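Local coordinates for protein putative lipase (Bacteroides thetaiotaomicron VPI-5482, PDB 3BZW) that probably acts as a hydrolase of the GDSL lipase/acylhydrolase (SGNH) family, possibly as a lysophospholipase, at residues K54-I59 / R250-L255; Q117-H122 / K126-R131. All coordinates share one frame; numbering follows the deposited sequence.

Contact 1: residues K54-I59 / R250-L255; sequences KEWLGI and RMARTL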
loop_
_atom_site.group_PDB
_atom_site.type_symbol
_atom_site.label_atom_id
_atom_site.label_comp_id
_atom_site.label_asym_id
_atom_site.label_seq_id
_atom_site.Cartn_x
_atom_site.Cartn_y
_atom_site.Cartn_z
ATOM N N LYS A 54 17.552 -0.248 -44.411
ATOM C CA LYS A 54 17.840 0.262 -45.744
ATOM C C LYS A 54 17.396 -0.802 -46.743
ATOM O O LYS A 54 16.746 -0.515 -47.748
ATOM C CB LYS A 54 19.342 0.512 -45.901
ATOM C CG LYS A 54 19.721 1.151 -47.228
ATOM C CD LYS A 54 21.231 1.259 -47.402
ATOM C CE LYS A 54 21.854 -0.092 -47.712
ATOM N NZ LYS A 54 23.328 0.018 -47.910
ATOM N N GLU A 55 17.754 -2.041 -46.432
ATOM C CA GLU A 55 17.447 -3.210 -47.247
ATOM C C GLU A 55 15.960 -3.562 -47.310
ATOM O O GLU A 55 15.413 -3.786 -48.390
ATOM C CB GLU A 55 18.231 -4.402 -46.694
ATOM C CG GLU A 55 17.882 -5.765 -47.266
ATOM C CD GLU A 55 18.562 -6.885 -46.489
ATOM O OE1 GLU A 55 19.755 -6.724 -46.149
ATOM O OE2 GLU A 55 17.915 -7.919 -46.221
ATOM N N TRP A 56 15.314 -3.598 -46.149
ATOM C CA TRP A 56 13.905 -3.970 -46.060
ATOM C C TRP A 56 12.887 -2.901 -46.434
ATOM O O TRP A 56 11.843 -3.210 -47.009
ATOM C CB TRP A 56 13.569 -4.451 -44.643
ATOM C CG TRP A 56 14.436 -5.548 -44.106
ATOM C CD1 TRP A 56 15.032 -6.555 -44.815
ATOM C CD2 TRP A 56 14.711 -5.813 -42.726
ATOM N NE1 TRP A 56 15.653 -7.437 -43.959
ATOM C CE2 TRP A 56 15.472 -7.005 -42.670
ATOM C CE3 TRP A 56 14.383 -5.163 -41.528
ATOM C CZ2 TRP A 56 15.909 -7.560 -41.463
ATOM C CZ3 TRP A 56 14.819 -5.717 -40.324
ATOM C CH2 TRP A 56 15.574 -6.905 -40.304
ATOM N N LEU A 57 13.179 -1.649 -46.098
ATOM C CA LEU A 57 12.246 -0.564 -46.372
ATOM C C LEU A 57 12.758 0.514 -47.318
ATOM O O LEU A 57 12.065 1.501 -47.565
ATOM C CB LEU A 57 11.810 0.078 -45.049
ATOM C CG LEU A 57 11.079 -0.863 -44.087
ATOM C CD1 LEU A 57 10.806 -0.160 -42.764
ATOM C CD2 LEU A 57 9.778 -1.317 -44.724
ATOM N N GLY A 58 13.961 0.324 -47.846
ATOM C CA GLY A 58 14.524 1.304 -48.759
ATOM C C GLY A 58 14.782 2.640 -48.088
ATOM O O GLY A 58 14.670 3.698 -48.718
ATOM N N ILE A 59 15.134 2.594 -46.808
ATOM C CA ILE A 59 15.402 3.804 -46.036
ATOM C C ILE A 59 16.863 4.238 -46.144
ATOM O O ILE A 59 17.767 3.484 -45.794
ATOM C CB ILE A 59 15.047 3.584 -44.546
ATOM C CG1 ILE A 59 13.546 3.319 -44.415
ATOM C CG2 ILE A 59 15.461 4.792 -43.716
ATOM C CD1 ILE A 59 13.101 2.982 -43.000
ATOM N N ARG A 250 17.475 -8.405 -35.023
ATOM C CA ARG A 250 16.274 -8.502 -34.198
ATOM C C ARG A 250 15.843 -7.075 -33.850
ATOM O O ARG A 250 14.652 -6.756 -33.840
ATOM C CB ARG A 250 16.552 -9.318 -32.927
ATOM C CG ARG A 250 15.379 -9.343 -31.948
ATOM C CD ARG A 250 15.382 -10.573 -31.051
ATOM N NE ARG A 250 14.254 -10.541 -30.119
ATOM C CZ ARG A 250 13.778 -11.600 -29.472
ATOM N NH1 ARG A 250 14.325 -12.799 -29.647
ATOM N NH2 ARG A 250 12.743 -11.459 -28.652
HETATM N N MSE A 251 16.822 -6.215 -33.587
HETATM C CA MSE A 251 16.552 -4.810 -33.274
HETATM C C MSE A 251 15.850 -4.133 -34.452
HETATM O O MSE A 251 14.831 -3.459 -34.285
HETATM C CB MSE A 251 17.863 -4.071 -32.991
HETATM C CG MSE A 251 18.469 -4.354 -31.626
HETATM SE SE MSE A 251 20.340 -3.830 -31.540
HETATM C CE MSE A 251 20.149 -1.987 -32.076
ATOM N N ALA A 252 16.410 -4.320 -35.644
ATOM C CA ALA A 252 15.858 -3.724 -36.859
ATOM C C ALA A 252 14.449 -4.222 -37.147
ATOM O O ALA A 252 13.556 -3.438 -37.484
ATOM C CB ALA A 252 16.775 -4.020 -38.050
ATOM N N ARG A 253 14.239 -5.526 -37.009
ATOM C CA ARG A 253 12.921 -6.088 -37.270
ATOM C C ARG A 253 11.914 -5.554 -36.251
ATOM O O ARG A 253 10.744 -5.321 -36.572
ATOM C CB ARG A 253 12.972 -7.614 -37.207
ATOM C CG ARG A 253 11.874 -8.273 -38.012
ATOM C CD ARG A 253 12.145 -8.139 -39.499
ATOM N NE ARG A 253 10.924 -8.319 -40.275
ATOM C CZ ARG A 253 10.875 -8.302 -41.603
ATOM N NH1 ARG A 253 11.985 -8.119 -42.310
ATOM N NH2 ARG A 253 9.711 -8.456 -42.223
ATOM N N THR A 254 12.372 -5.365 -35.019
ATOM C CA THR A 254 11.511 -4.840 -33.962
ATOM C C THR A 254 11.140 -3.413 -34.341
ATOM O O THR A 254 9.972 -3.027 -34.326
ATOM C CB THR A 254 12.248 -4.821 -32.605
ATOM O OG1 THR A 254 12.534 -6.165 -32.202
ATOM C CG2 THR A 254 11.399 -4.144 -31.532
ATOM N N LEU A 255 12.156 -2.643 -34.698
ATOM C CA LEU A 255 11.986 -1.249 -35.082
ATOM C C LEU A 255 11.029 -1.125 -36.266
ATOM O O LEU A 255 10.187 -0.226 -36.310
ATOM C CB LEU A 255 13.359 -0.666 -35.428
ATOM C CG LEU A 255 13.585 0.841 -35.383
ATOM C CD1 LEU A 255 12.981 1.434 -34.118
ATOM C CD2 LEU A 255 15.091 1.103 -35.443
#
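W56 and R253 form a cation-pi pair between two helices, 49-57 and 245-258, of an SGNH-hydrolase fold. The contact is small, 175 Å² over both sides, and the nearest CA atoms, those of W56 and R253, are still 9.1 Å apart, which means the indole has to span most of the gap. Its closely packed part is the far end of the six-membered ring. There W56 CZ3 lies 3.4 Å from A252 CB, which approaches obliquely, and the backbone N of R253 sits in the ring plane at the edge. F52 and Y49 of the first helix also touch A252, so this side is buried. No hydrogen bond crosses between the segments.

The looser side belongs to the guanidinium, where both W56 and R253 are partly exposed. R253 starts with CG anti to its N (chi1 -155°) and then bends at chi2 (72°), which carries the chain back over the indole. CD makes a CH-pi contact 4.0 Å from the centroid of the six-membered ring of W56, and R253 CZ lies over the face, 4.7 Å from that centroid. The guanidinium does not lie flat on the indole: the planes are 66° apart, and an edge of the cation is directed at the ring face. Y257 OH bonds NH2, and P263 of the second subunit packs on R253. The other terminal nitrogen, R253 NH1, stands over the indole, 3.6 Å from W56 CD2.

Contact 2: residues Q117-H122 / K126-R131; sequences QVLSAH and KKMVTR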
loop_
_atom_site.group_PDB
_atom_site.type_symbol
_atom_site.label_atom_id
_atom_site.label_comp_id
_atom_site.label_asym_id
_atom_site.label_seq_id
_atom_site.Cartn_x
_atom_site.Cartn_y
_atom_site.Cartn_z
ATOM N N GLN A 117 5.024 36.261 -10.707
ATOM C CA GLN A 117 3.835 37.069 -10.919
ATOM C C GLN A 117 3.539 36.942 -12.402
ATOM O O GLN A 117 4.448 37.062 -13.225
ATOM C CB GLN A 117 4.106 38.535 -10.572
ATOM C CG GLN A 117 4.355 38.775 -9.102
ATOM C CD GLN A 117 3.179 38.346 -8.258
ATOM O OE1 GLN A 117 2.105 38.945 -8.318
ATOM N NE2 GLN A 117 3.368 37.294 -7.472
ATOM N N VAL A 118 2.280 36.691 -12.745
ATOM C CA VAL A 118 1.898 36.544 -14.143
ATOM C C VAL A 118 0.464 37.010 -14.376
ATOM O O VAL A 118 -0.392 36.872 -13.503
ATOM C CB VAL A 118 2.029 35.058 -14.601
ATOM C CG1 VAL A 118 1.001 34.189 -13.884
ATOM C CG2 VAL A 118 1.862 34.954 -16.112
ATOM N N LEU A 119 0.209 37.573 -15.554
ATOM C CA LEU A 119 -1.135 38.027 -15.895
ATOM C C LEU A 119 -2.008 36.824 -16.209
ATOM O O LEU A 119 -1.615 35.937 -16.966
ATOM C CB LEU A 119 -1.115 38.953 -17.114
ATOM C CG LEU A 119 -0.686 40.402 -16.887
ATOM C CD1 LEU A 119 -0.582 41.140 -18.215
ATOM C CD2 LEU A 119 -1.681 41.080 -15.956
ATOM N N SER A 120 -3.197 36.798 -15.619
ATOM C CA SER A 120 -4.131 35.712 -15.837
ATOM C C SER A 120 -5.553 36.263 -15.791
ATOM O O SER A 120 -5.833 37.206 -15.054
ATOM C CB SER A 120 -3.942 34.641 -14.764
ATOM O OG SER A 120 -4.798 33.540 -14.996
ATOM N N ALA A 121 -6.443 35.677 -16.583
ATOM C CA ALA A 121 -7.830 36.122 -16.620
ATOM C C ALA A 121 -8.742 34.972 -17.009
ATOM O O ALA A 121 -8.480 34.262 -17.979
ATOM C CB ALA A 121 -7.989 37.265 -17.607
ATOM N N HIS A 122 -9.812 34.796 -16.243
ATOM C CA HIS A 122 -10.772 33.729 -16.495
ATOM C C HIS A 122 -12.200 34.233 -16.292
ATOM O O HIS A 122 -12.962 33.683 -15.493
ATOM C CB HIS A 122 -10.476 32.551 -15.563
ATOM C CG HIS A 122 -9.100 31.986 -15.740
ATOM N ND1 HIS A 122 -8.814 30.989 -16.647
ATOM C CD2 HIS A 122 -7.919 32.334 -15.178
ATOM C CE1 HIS A 122 -7.515 30.748 -16.639
ATOM N NE2 HIS A 122 -6.949 31.552 -15.756
ATOM N N LYS A 126 -8.114 40.902 -16.616
ATOM C CA LYS A 126 -6.829 40.300 -16.293
ATOM C C LYS A 126 -6.114 41.065 -15.191
ATOM O O LYS A 126 -6.209 42.290 -15.098
ATOM C CB LYS A 126 -5.932 40.245 -17.533
ATOM C CG LYS A 126 -5.489 41.613 -18.057
ATOM C CD LYS A 126 -4.539 41.466 -19.236
ATOM C CE LYS A 126 -3.939 42.805 -19.650
ATOM N NZ LYS A 126 -4.981 43.785 -20.066
ATOM N N LYS A 127 -5.401 40.328 -14.350
ATOM C CA LYS A 127 -4.651 40.936 -13.267
ATOM C C LYS A 127 -3.477 40.045 -12.917
ATOM O O LYS A 127 -3.462 38.860 -13.251
ATOM C CB LYS A 127 -5.540 41.130 -12.040
ATOM C CG LYS A 127 -6.035 39.842 -11.426
ATOM C CD LYS A 127 -6.944 40.120 -10.245
ATOM C CE LYS A 127 -7.382 38.828 -9.578
ATOM N NZ LYS A 127 -8.256 39.085 -8.402
HETATM N N MSE A 128 -2.489 40.629 -12.252
HETATM C CA MSE A 128 -1.302 39.898 -11.838
HETATM C C MSE A 128 -1.626 38.915 -10.717
HETATM O O MSE A 128 -2.222 39.286 -9.706
HETATM C CB MSE A 128 -0.226 40.880 -11.370
HETATM C CG MSE A 128 0.614 41.475 -12.490
HETATM SE SE MSE A 128 1.853 40.169 -13.156
HETATM C CE MSE A 128 1.496 40.250 -15.006
ATOM N N VAL A 129 -1.230 37.662 -10.906
ATOM C CA VAL A 129 -1.470 36.624 -9.911
ATOM C C VAL A 129 -0.183 35.849 -9.646
ATOM O O VAL A 129 0.712 35.811 -10.491
ATOM C CB VAL A 129 -2.565 35.638 -10.381
ATOM C CG1 VAL A 129 -3.837 36.400 -10.709
ATOM C CG2 VAL A 129 -2.086 34.856 -11.593
ATOM N N THR A 130 -0.095 35.236 -8.470
ATOM C CA THR A 130 1.085 34.468 -8.102
ATOM C C THR A 130 0.930 33.003 -8.490
ATOM O O THR A 130 -0.002 32.333 -8.052
ATOM C CB THR A 130 1.345 34.545 -6.590
ATOM O OG1 THR A 130 1.465 35.917 -6.193
ATOM C CG2 THR A 130 2.628 33.803 -6.236
ATOM N N ARG A 131 1.852 32.511 -9.311
ATOM C CA ARG A 131 1.816 31.122 -9.756
ATOM C C ARG A 131 3.218 30.537 -9.787
ATOM O O ARG A 131 4.176 31.218 -10.160
ATOM C CB ARG A 131 1.206 31.031 -11.160
ATOM C CG ARG A 131 -0.237 31.490 -11.267
ATOM C CD ARG A 131 -1.207 30.434 -10.756
ATOM N NE ARG A 131 -2.597 30.848 -10.932
ATOM C CZ ARG A 131 -3.253 31.671 -10.119
ATOM N NH1 ARG A 131 -2.657 32.180 -9.049
ATOM N NH2 ARG A 131 -4.511 31.994 -10.384
HETATM O O HOH W 1 -3.590 31.132 -13.767
#
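V118 and V129 face each other as a hydrogen-bonded pair in a two-stranded antiparallel beta hairpin, 111-122 with 127-136, that projects from the protein. The short segments' directions differ by 123°, evidence of strong twist. Two backbone bonds join V118 with V129 and two join S120 with K127.

On the face carrying V118, S120 and V129, the side chains meet through V129 CG2. V129 has chi1 -56°, which puts CG1 anti to the carbonyl carbon and leaves CG2 between the backbone N and the carbonyl carbon, 3.9 Å from V118 CG1 and 3.7 Å from S120 CB. R131 folds over it, the flat face of its guanidinium centred above V129 CG2. This plane is fixed at two points: R131 NH1 gives a 2.8 Å bond to T130 O from above the carbonyl plane, and NE donates to a water that also bonds S120 OG.

On the other face, M128, modelled as selenomethionine, turns back across the neighbouring strand, its SE 3.8 Å from Q117 CB; the placement of its methyl is doubtful. L119 crosses K126 obliquely, with CD1 4.0 Å from K126 CE, while K126 NZ goes on to a salt bridge with D178 of the third subunit. Replacing L119 by an alanine would probably open a gap beside CD and CE of K126, leaving the salt bridge of NZ as the main hold on that chain's end. A121 pairs with a strand of that subunit, extending the sheet across the interface.

At the Q117 end, the amide reaches across to T130, whose OG1 lies nearly in the amide plane: Q117 NE2 donates to T130 OG1 at 2.7 Å, with an N-H...O angle of 161°.

In the fold
Contact 1 and contact 2 lie on opposite sides of the chain's centre, their centres about 17 and 38 Å from it and about 51 Å from each other; their nearest atoms are about 39 Å apart, so neither touches the other. Along the chain, contact 2 is nested inside the loop that contact 1 closes. Each also meets a different copy of the protein: the second subunit at 250-255, the third at the hairpin. On the helix of 250-255, M251 packs on I36, just after the Gly-Asp-Ser sequence expected to hold the family's nucleophilic serine, so helix 245-258 probably borders the active site. Contact 2, on the projecting arm, meets the third subunit, consistent with a part in assembly.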